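Local atomic coordinates of acyl-coenzyme A oxidase acox-1.1 (Caenorhabditis elegans, PDB entry 5K3H), a protein that catalyses the FAD-dependent first step of peroxisomal beta-oxidation, desaturating acyl-CoA thioesters to (2E)-enoyl-CoA and passing electrons to oxygen to give hydrogen peroxide. Residues B[306-311]-B[623-628]; B[499-504]-B[583-588]; B[566-571]-B[601-606]. All blocks are in the same frame, centred on the assembly; numbering follows the deposited sequence.

Contact 1 (B[306-311]-B[623-628]); sequences LSYALN and RELRSV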
loop_
_atom_site.group_PDB
_atom_site.type_symbol
_atom_site.label_atom_id
_atom_site.label_comp_id
_atom_site.label_asym_id
_atom_site.label_seq_id
_atom_site.Cartn_x
_atom_site.Cartn_y
_atom_site.Cartn_z
ATOM N N LEU B 306 9.155 8.737 4.856
ATOM C CA LEU B 306 8.258 9.562 4.051
ATOM C C LEU B 306 9.062 10.516 3.206
ATOM O O LEU B 306 8.830 10.638 2.003
ATOM C CB LEU B 306 7.257 10.301 4.954
ATOM C CG LEU B 306 6.108 11.144 4.360
ATOM C CD1 LEU B 306 5.316 10.422 3.304
ATOM C CD2 LEU B 306 5.164 11.627 5.454
ATOM N N SER B 307 10.091 11.109 3.794
ATOM C CA SER B 307 10.943 12.022 3.041
ATOM C C SER B 307 11.751 11.284 1.961
ATOM O O SER B 307 11.953 11.829 0.867
ATOM C CB SER B 307 11.849 12.791 4.008
ATOM O OG SER B 307 12.585 13.808 3.330
ATOM N N TYR B 308 12.211 10.045 2.217
ATOM C CA TYR B 308 12.789 9.253 1.127
ATOM C C TYR B 308 11.857 9.247 -0.066
ATOM O O TYR B 308 12.265 9.558 -1.192
ATOM C CB TYR B 308 13.043 7.793 1.521
ATOM C CG TYR B 308 14.224 7.488 2.400
ATOM C CD1 TYR B 308 15.277 8.384 2.555
ATOM C CD2 TYR B 308 14.266 6.291 3.114
ATOM C CE1 TYR B 308 16.346 8.080 3.397
ATOM C CE2 TYR B 308 15.330 5.982 3.948
ATOM C CZ TYR B 308 16.358 6.881 4.091
ATOM O OH TYR B 308 17.410 6.559 4.932
ATOM N N ALA B 309 10.593 8.860 0.167
ATOM C CA ALA B 309 9.653 8.691 -0.936
ATOM C C ALA B 309 9.364 10.013 -1.637
ATOM O O ALA B 309 9.269 10.060 -2.869
ATOM C CB ALA B 309 8.365 8.053 -0.423
ATOM N N LEU B 310 9.274 11.111 -0.879
ATOM C CA LEU B 310 8.938 12.385 -1.506
ATOM C C LEU B 310 10.113 12.961 -2.284
ATOM O O LEU B 310 9.921 13.549 -3.358
ATOM C CB LEU B 310 8.445 13.368 -0.444
ATOM C CG LEU B 310 7.089 12.975 0.159
ATOM C CD1 LEU B 310 6.889 13.708 1.480
ATOM C CD2 LEU B 310 5.982 13.282 -0.809
ATOM N N ASN B 311 11.345 12.784 -1.783
ATOM C CA ASN B 311 12.514 13.121 -2.591
ATOM C C ASN B 311 12.438 12.418 -3.948
ATOM O O ASN B 311 12.667 13.027 -5.001
ATOM C CB ASN B 311 13.789 12.718 -1.857
ATOM C CG ASN B 311 14.321 13.820 -0.933
ATOM O OD1 ASN B 311 15.093 14.672 -1.355
ATOM N ND2 ASN B 311 13.912 13.790 0.344
ATOM N N ARG B 623 23.763 6.920 -2.350
ATOM C CA ARG B 623 24.088 5.664 -1.687
ATOM C C ARG B 623 23.079 5.349 -0.586
ATOM O O ARG B 623 22.790 4.177 -0.327
ATOM C CB ARG B 623 25.518 5.707 -1.130
ATOM C CG ARG B 623 26.647 5.563 -2.212
ATOM C CD ARG B 623 28.025 5.270 -1.598
ATOM N NE ARG B 623 28.115 5.946 -0.303
ATOM C CZ ARG B 623 28.465 7.225 -0.137
ATOM N NH1 ARG B 623 28.783 7.978 -1.189
ATOM N NH2 ARG B 623 28.498 7.748 1.083
ATOM N N GLU B 624 22.515 6.368 0.061
ATOM C CA GLU B 624 21.484 6.103 1.064
ATOM C C GLU B 624 20.115 5.889 0.432
ATOM O O GLU B 624 19.385 4.964 0.819
ATOM C CB GLU B 624 21.416 7.248 2.076
ATOM C CG GLU B 624 20.355 7.065 3.137
ATOM C CD GLU B 624 20.299 8.215 4.137
ATOM O OE1 GLU B 624 21.134 9.130 4.070
ATOM O OE2 GLU B 624 19.402 8.210 4.993
ATOM N N LEU B 625 19.741 6.761 -0.514
ATOM C CA LEU B 625 18.373 6.796 -1.030
ATOM C C LEU B 625 18.042 5.555 -1.846
ATOM O O LEU B 625 16.904 5.073 -1.810
ATOM C CB LEU B 625 18.167 8.061 -1.871
ATOM C CG LEU B 625 16.722 8.400 -2.218
ATOM C CD1 LEU B 625 15.990 8.580 -0.918
ATOM C CD2 LEU B 625 16.618 9.671 -3.042
ATOM N N ARG B 626 18.991 5.084 -2.653
ATOM C CA ARG B 626 18.899 3.813 -3.362
ATOM C C ARG B 626 17.805 3.798 -4.426
ATOM O O ARG B 626 17.212 2.752 -4.707
ATOM C CB ARG B 626 18.707 2.666 -2.376
ATOM C CG ARG B 626 20.016 2.268 -1.735
ATOM C CD ARG B 626 19.860 1.336 -0.548
ATOM N NE ARG B 626 21.172 0.965 -0.020
ATOM C CZ ARG B 626 21.777 1.538 1.019
ATOM N NH1 ARG B 626 21.179 2.520 1.680
ATOM N NH2 ARG B 626 22.983 1.116 1.396
ATOM N N SER B 627 17.556 4.931 -5.076
ATOM C CA SER B 627 16.489 5.040 -6.059
ATOM C C SER B 627 17.057 5.607 -7.340
ATOM O O SER B 627 17.756 6.622 -7.306
ATOM C CB SER B 627 15.354 5.940 -5.564
ATOM O OG SER B 627 14.439 6.255 -6.609
ATOM N N VAL B 628 16.760 4.950 -8.463
ATOM C CA VAL B 628 17.153 5.481 -9.765
ATOM C C VAL B 628 16.336 6.702 -10.116
ATOM O O VAL B 628 16.879 7.705 -10.584
ATOM C CB VAL B 628 17.025 4.409 -10.864
ATOM C CG1 VAL B 628 17.350 5.023 -12.236
ATOM C CG2 VAL B 628 17.968 3.249 -10.553
#
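A buried contact between Tyr308 and the pair Glu624 and Leu625 joins two distant parts of the helical region of the acyl-CoA oxidase fold: helix 300-319, of the C-alpha1 domain, and the short helix 622-625, late in the chain. The tyrosine serves it in two ways. Its hydroxyl donates a hydrogen bond to Glu624 OE2, with 2.6 Å between Tyr308 OH and that oxygen. The acceptor uses its anti lone pair and lies at the edge of the ring, in its plane, while the carboxylate stands almost perpendicular to the ring, the planes 88° apart. A long acid suits the site: Glu624 CG is anti to the backbone N (chi1 179°) and the chain runs on extended, which carries the carboxylate out to the phenol. Nearer the backbone, the ring offers carbon, and Leu625 CD1 lies obliquely against it, 3.6 Å from Tyr308 CD1. Phe620 meets the same tyrosine edge-to-face. Arg626, the first residue past the helix and with positive phi, forms a salt bridge with Asp59 through NE. The second methyl of Leu625, CD2, comes within 4.3 Å of Asn311 CB. The asparagine amide is held too, since ND2 also bonds Leu615 O. Within its own helix Asn311 ND2 donates to Ser307 O at 2.8 Å, nearly straight at 168°, from the face of that carbonyl opposite to Asn311 N.

Contact 2 (B[499-504]-B[583-588]); sequences AKRQTL and LEDGFM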
loop_
_atom_site.group_PDB
_atom_site.type_symbol
_atom_site.label_atom_id
_atom_site.label_comp_id
_atom_site.label_asym_id
_atom_site.label_seq_id
_atom_site.Cartn_x
_atom_site.Cartn_y
_atom_site.Cartn_z
ATOM N N ALA B 499 -11.731 18.114 18.090
ATOM C CA ALA B 499 -11.229 16.999 18.894
ATOM C C ALA B 499 -11.964 16.891 20.233
ATOM O O ALA B 499 -12.302 15.783 20.673
ATOM C CB ALA B 499 -9.720 17.133 19.114
ATOM N N LYS B 500 -12.205 18.020 20.908
ATOM C CA LYS B 500 -13.027 17.986 22.116
ATOM C C LYS B 500 -14.440 17.493 21.810
ATOM O O LYS B 500 -14.976 16.626 22.516
ATOM C CB LYS B 500 -13.093 19.365 22.764
ATOM C CG LYS B 500 -14.093 19.441 23.935
ATOM C CD LYS B 500 -14.179 20.851 24.510
ATOM C CE LYS B 500 -14.800 21.807 23.473
ATOM N NZ LYS B 500 -14.793 23.238 23.901
ATOM N N ARG B 501 -15.064 18.025 20.753
ATOM C CA ARG B 501 -16.443 17.624 20.472
ATOM C C ARG B 501 -16.548 16.117 20.245
ATOM O O ARG B 501 -17.440 15.460 20.795
ATOM C CB ARG B 501 -17.005 18.371 19.270
ATOM C CG ARG B 501 -18.513 18.523 19.356
ATOM C CD ARG B 501 -19.118 19.021 18.030
ATOM N NE ARG B 501 -19.510 17.910 17.159
ATOM C CZ ARG B 501 -18.788 17.454 16.139
ATOM N NH1 ARG B 501 -17.623 18.024 15.849
ATOM N NH2 ARG B 501 -19.232 16.437 15.406
ATOM N N GLN B 502 -15.634 15.550 19.449
ATOM C CA GLN B 502 -15.667 14.111 19.173
ATOM C C GLN B 502 -15.279 13.299 20.410
ATOM O O GLN B 502 -15.778 12.184 20.608
ATOM C CB GLN B 502 -14.760 13.785 17.975
ATOM C CG GLN B 502 -14.721 12.318 17.558
ATOM C CD GLN B 502 -16.070 11.755 17.068
ATOM O OE1 GLN B 502 -16.920 12.478 16.531
ATOM N NE2 GLN B 502 -16.255 10.444 17.243
ATOM N N THR B 503 -14.397 13.832 21.247
ATOM C CA THR B 503 -14.048 13.144 22.487
ATOM C C THR B 503 -15.242 13.044 23.433
ATOM O O THR B 503 -15.519 11.974 23.993
ATOM C CB THR B 503 -12.875 13.847 23.158
ATOM O OG1 THR B 503 -11.717 13.685 22.336
ATOM C CG2 THR B 503 -12.618 13.284 24.545
ATOM N N LEU B 504 -15.935 14.161 23.665
ATOM C CA LEU B 504 -17.073 14.125 24.579
ATOM C C LEU B 504 -18.238 13.330 23.984
ATOM O O LEU B 504 -18.954 12.622 24.708
ATOM C CB LEU B 504 -17.508 15.550 24.917
ATOM C CG LEU B 504 -16.401 16.485 25.431
ATOM C CD1 LEU B 504 -16.971 17.889 25.641
ATOM C CD2 LEU B 504 -15.671 15.999 26.688
ATOM N N LEU B 583 -18.127 20.889 10.323
ATOM C CA LEU B 583 -19.413 21.305 9.794
ATOM C C LEU B 583 -20.577 20.782 10.624
ATOM O O LEU B 583 -21.647 21.406 10.631
ATOM C CB LEU B 583 -19.559 20.803 8.350
ATOM C CG LEU B 583 -18.611 21.328 7.252
ATOM C CD1 LEU B 583 -18.615 20.389 6.065
ATOM C CD2 LEU B 583 -19.012 22.730 6.792
ATOM N N GLU B 584 -20.403 19.667 11.341
ATOM C CA GLU B 584 -21.574 18.954 11.846
ATOM C C GLU B 584 -22.382 19.802 12.816
ATOM O O GLU B 584 -23.618 19.820 12.755
ATOM C CB GLU B 584 -21.183 17.647 12.518
ATOM C CG GLU B 584 -22.033 16.500 12.018
ATOM C CD GLU B 584 -21.809 15.221 12.812
ATOM O OE1 GLU B 584 -20.611 14.895 13.088
ATOM O OE2 GLU B 584 -22.843 14.590 13.197
ATOM N N ASP B 585 -21.711 20.504 13.716
ATOM C CA ASP B 585 -22.394 21.345 14.677
ATOM C C ASP B 585 -22.502 22.803 14.221
ATOM O O ASP B 585 -22.825 23.671 15.038
ATOM C CB ASP B 585 -21.650 21.297 16.002
ATOM C CG ASP B 585 -20.221 21.769 15.872
ATOM O OD1 ASP B 585 -19.726 21.879 14.737
ATOM O OD2 ASP B 585 -19.591 22.072 16.903
ATOM N N GLY B 586 -22.274 23.082 12.937
ATOM C CA GLY B 586 -22.216 24.449 12.457
ATOM C C GLY B 586 -21.040 25.277 12.938
ATOM O O GLY B 586 -21.057 26.502 12.804
ATOM N N PHE B 587 -19.996 24.649 13.473
ATOM C CA PHE B 587 -18.844 25.425 13.925
ATOM C C PHE B 587 -18.155 26.116 12.752
ATOM O O PHE B 587 -17.570 27.192 12.923
ATOM C CB PHE B 587 -17.868 24.540 14.703
ATOM C CG PHE B 587 -16.858 25.319 15.498
ATOM C CD1 PHE B 587 -17.239 25.951 16.685
ATOM C CD2 PHE B 587 -15.533 25.441 15.071
ATOM C CE1 PHE B 587 -16.321 26.681 17.440
ATOM C CE2 PHE B 587 -14.604 26.182 15.828
ATOM C CZ PHE B 587 -15.001 26.799 17.005
ATOM N N MET B 588 -18.130 25.477 11.581
ATOM C CA MET B 588 -17.693 26.103 10.328
ATOM C C MET B 588 -18.844 26.193 9.329
ATOM O O MET B 588 -19.708 25.310 9.253
ATOM C CB MET B 588 -16.533 25.334 9.667
ATOM C CG MET B 588 -15.149 25.730 10.141
ATOM S SD MET B 588 -13.731 24.907 9.323
ATOM C CE MET B 588 -13.746 25.527 7.649
#
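Arg501 reaches from helix 489-515 toward Glu584 and Asp585, in the segment 583-588 that follows on from helix 579-584. From CB, which points at the other segment, the chain runs out with CG anti to the backbone N, and CD is the first atom to touch: it lies 3.3 Å from Asp585 OD2. The side chain then bends at chi3 (91°), which swings the guanidinium aside from the aspartate. Arg501 NE is accordingly 4.2 Å from Asp585 OD2, and that oxygen lies well out of the guanidinium plane, leaving an attraction of charges with no N-H directed at it. At the tip, Arg501 NH2 forms a salt bridge with Glu584 OE1 at 3.1 Å, the oxygen sitting at the guanidinium edge although the two planes stand 81° apart. A long cation suits this place because its methylenes pass Asp585 while its tip reaches Glu584.

Asp585 builds an Asx turn: its OD1 accepts from Phe587 N at 3.1 Å, from above the carboxylate plane, and Gly586 between them has the positive phi that glycine tolerates easily. The other oxygen, Asp585 OD2, is hydrogen-bonded to His497 NE2. Glu584 faces the dimer interface as well, where OE2 makes a salt bridge to Arg597 of the second subunit. The Arg501 side chain is also about 4 Å, at nearest atoms, from that of Tyr581, which belongs to an ATP site shared between the subunits. Phe587, following the Asx turn, stacks its ring on that of His497.

Contact 3 (B[566-571]-B[601-606]); sequences LLHLHV and YFYLQK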
loop_
_atom_site.group_PDB
_atom_site.type_symbol
_atom_site.label_atom_id
_atom_site.label_comp_id
_atom_site.label_asym_id
_atom_site.label_seq_id
_atom_site.Cartn_x
_atom_site.Cartn_y
_atom_site.Cartn_z
ATOM N N LEU B 566 4.907 25.988 4.696
ATOM C CA LEU B 566 4.592 24.572 4.873
ATOM C C LEU B 566 3.494 24.397 5.897
ATOM O O LEU B 566 2.542 23.638 5.667
ATOM C CB LEU B 566 5.822 23.781 5.344
ATOM C CG LEU B 566 6.500 22.802 4.398
ATOM C CD1 LEU B 566 7.304 21.758 5.149
ATOM C CD2 LEU B 566 5.474 22.157 3.520
ATOM N N LEU B 567 3.603 25.118 7.025
ATOM C CA LEU B 567 2.633 24.979 8.109
ATOM C C LEU B 567 1.238 25.394 7.666
ATOM O O LEU B 567 0.248 24.729 8.007
ATOM C CB LEU B 567 3.058 25.824 9.305
ATOM C CG LEU B 567 1.975 25.928 10.385
ATOM C CD1 LEU B 567 1.670 24.604 11.103
ATOM C CD2 LEU B 567 2.355 27.015 11.353
ATOM N N HIS B 568 1.144 26.478 6.884
ATOM C CA HIS B 568 -0.155 26.939 6.406
ATOM C C HIS B 568 -0.772 25.950 5.443
ATOM O O HIS B 568 -1.999 25.805 5.414
ATOM C CB HIS B 568 -0.050 28.303 5.733
ATOM C CG HIS B 568 -0.137 29.445 6.683
ATOM N ND1 HIS B 568 0.969 29.977 7.317
ATOM C CD2 HIS B 568 -1.213 30.104 7.175
ATOM C CE1 HIS B 568 0.580 30.947 8.124
ATOM N NE2 HIS B 568 -0.739 31.040 8.060
ATOM N N LEU B 569 0.050 25.296 4.615
ATOM C CA LEU B 569 -0.456 24.194 3.793
ATOM C C LEU B 569 -0.991 23.062 4.664
ATOM O O LEU B 569 -2.098 22.549 4.440
ATOM C CB LEU B 569 0.655 23.667 2.885
ATOM C CG LEU B 569 0.320 22.477 1.977
ATOM C CD1 LEU B 569 -0.835 22.812 1.011
ATOM C CD2 LEU B 569 1.548 22.030 1.218
ATOM N N HIS B 570 -0.215 22.684 5.686
ATOM C CA HIS B 570 -0.587 21.594 6.579
ATOM C C HIS B 570 -1.942 21.847 7.233
ATOM O O HIS B 570 -2.841 20.996 7.177
ATOM C CB HIS B 570 0.521 21.411 7.628
ATOM C CG HIS B 570 0.354 20.210 8.516
ATOM N ND1 HIS B 570 0.342 18.919 8.036
ATOM C CD2 HIS B 570 0.234 20.110 9.862
ATOM C CE1 HIS B 570 0.193 18.076 9.043
ATOM N NE2 HIS B 570 0.131 18.773 10.163
ATOM N N VAL B 571 -2.113 23.001 7.882
ATOM C CA VAL B 571 -3.352 23.193 8.634
ATOM C C VAL B 571 -4.558 23.247 7.696
ATOM O O VAL B 571 -5.631 22.736 8.033
ATOM C CB VAL B 571 -3.261 24.441 9.537
ATOM C CG1 VAL B 571 -2.209 24.246 10.618
ATOM C CG2 VAL B 571 -2.947 25.696 8.705
ATOM N N TYR B 601 -5.206 25.493 -2.284
ATOM C CA TYR B 601 -4.691 25.647 -3.638
ATOM C C TYR B 601 -3.663 26.774 -3.738
ATOM O O TYR B 601 -2.692 26.652 -4.498
ATOM C CB TYR B 601 -5.863 25.847 -4.593
ATOM C CG TYR B 601 -6.816 24.678 -4.500
ATOM C CD1 TYR B 601 -6.327 23.380 -4.506
ATOM C CD2 TYR B 601 -8.188 24.860 -4.402
ATOM C CE1 TYR B 601 -7.177 22.285 -4.400
ATOM C CE2 TYR B 601 -9.052 23.774 -4.295
ATOM C CZ TYR B 601 -8.531 22.489 -4.295
ATOM O OH TYR B 601 -9.338 21.399 -4.203
ATOM N N PHE B 602 -3.826 27.851 -2.951
ATOM C CA PHE B 602 -2.835 28.919 -2.948
ATOM C C PHE B 602 -1.484 28.435 -2.425
ATOM O O PHE B 602 -0.449 28.689 -3.045
ATOM C CB PHE B 602 -3.319 30.113 -2.121
ATOM C CG PHE B 602 -2.286 31.215 -1.998
ATOM C CD1 PHE B 602 -2.136 32.164 -3.010
ATOM C CD2 PHE B 602 -1.446 31.282 -0.890
ATOM C CE1 PHE B 602 -1.195 33.179 -2.905
ATOM C CE2 PHE B 602 -0.483 32.278 -0.779
ATOM C CZ PHE B 602 -0.358 33.231 -1.780
ATOM N N TYR B 603 -1.462 27.732 -1.287
ATOM C CA TYR B 603 -0.165 27.357 -0.727
ATOM C C TYR B 603 0.503 26.217 -1.495
ATOM O O TYR B 603 1.732 26.119 -1.467
ATOM C CB TYR B 603 -0.284 26.999 0.760
ATOM C CG TYR B 603 -0.307 28.224 1.662
ATOM C CD1 TYR B 603 0.857 28.896 1.972
ATOM C CD2 TYR B 603 -1.516 28.724 2.167
ATOM C CE1 TYR B 603 0.833 30.021 2.791
ATOM C CE2 TYR B 603 -1.561 29.857 2.971
ATOM C CZ TYR B 603 -0.384 30.500 3.289
ATOM O OH TYR B 603 -0.414 31.627 4.103
ATOM N N LEU B 604 -0.248 25.413 -2.247
ATOM C CA LEU B 604 0.405 24.511 -3.190
ATOM C C LEU B 604 1.341 25.292 -4.120
ATOM O O LEU B 604 2.542 25.003 -4.206
ATOM C CB LEU B 604 -0.647 23.766 -4.010
ATOM C CG LEU B 604 -1.488 22.706 -3.283
ATOM C CD1 LEU B 604 -2.540 22.064 -4.230
ATOM C CD2 LEU B 604 -0.574 21.647 -2.587
ATOM N N GLN B 605 0.808 26.324 -4.779
ATOM C CA GLN B 605 1.601 27.172 -5.663
ATOM C C GLN B 605 2.738 27.870 -4.908
ATOM O O GLN B 605 3.842 28.051 -5.444
ATOM C CB GLN B 605 0.650 28.189 -6.315
ATOM C CG GLN B 605 1.266 29.520 -6.808
ATOM C CD GLN B 605 1.348 30.592 -5.693
ATOM O OE1 GLN B 605 0.497 30.633 -4.790
ATOM N NE2 GLN B 605 2.372 31.473 -5.770
ATOM N N LYS B 606 2.482 28.274 -3.659
ATOM C CA LYS B 606 3.496 28.963 -2.868
ATOM C C LYS B 606 4.636 28.023 -2.498
ATOM O O LYS B 606 5.809 28.434 -2.446
ATOM C CB LYS B 606 2.840 29.569 -1.619
ATOM C CG LYS B 606 3.749 30.501 -0.841
ATOM C CD LYS B 606 3.602 31.914 -1.403
ATOM C CE LYS B 606 4.758 32.799 -1.046
ATOM N NZ LYS B 606 5.249 32.507 0.312
#
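The ring of Tyr603 is covered on both faces: His568 CB lies over one, and Phe602 CD2 stands 3.9 Å above the plane of the other. The first is a CH-pi contact, with His568 CB 3.4 Å from the centroid of the Tyr603 ring. The imidazole continues past the phenol at only 13° to its plane, but slid so far that the rings barely overlap, their centroids being 5.1 Å apart. Over one face of the His568 ring lies the hydroxyl, Tyr603 OH, 3.4 Å above the plane and offset toward the rim. At an edge, Tyr603 CD2 sits in the plane of the Phe602 ring. Tyr603 suits the position because its face accepts the methylene of His568 while its hydroxyl reaches over the imidazole. Its CG, anti to the carbonyl carbon (chi1 -81°), carries the ring out toward the histidine. Both imidazole nitrogens are bonded to carbonyl oxygens, His568 ND1 to Ser564 O and NE2 to Gly487 O, which fixes the ring's rotation and may favour the protonated form.

Deeper in, the contact turns apolar: Leu569 CB meets Tyr603 CB at 4.1 Å, and Leu569 CD1 meets Leu604 CD2 at 3.8 Å, the two leucine side chains crossing at about a right angle. The segments form a roughly antiparallel helix pair of the C-terminal helical region, with axes 9.1 Å apart at closest approach and directions 149° apart. Helix 338-367 lies against its buried side, where Leu569 touches Phe345 and Leu604 approaches the FAD-binding residue Gln341, while helix 520-553 packs against 566-571 through Val544 and Phe547.

In the fold
From the N terminus, the chain first passes 306-311, whose partner 623-628 comes more than 300 residues later, so contact 1 closes a long, largely helical loop that encloses the other two. Within it, 499-504 opens contact 2, 566-571 opens contact 3, 583-588 closes contact 2 and 601-606 closes contact 3; these two therefore cross. Helices 557-577, 579-584 and 590-616 follow one another, linking contacts 2 and 3, whose nearest atoms are about 8 Å apart. Contact 1 ties helix 300-319 to helix 622-625, late in the C-terminal region. Contacts 2 and 3 bind that region internally, both within reach of the second subunit.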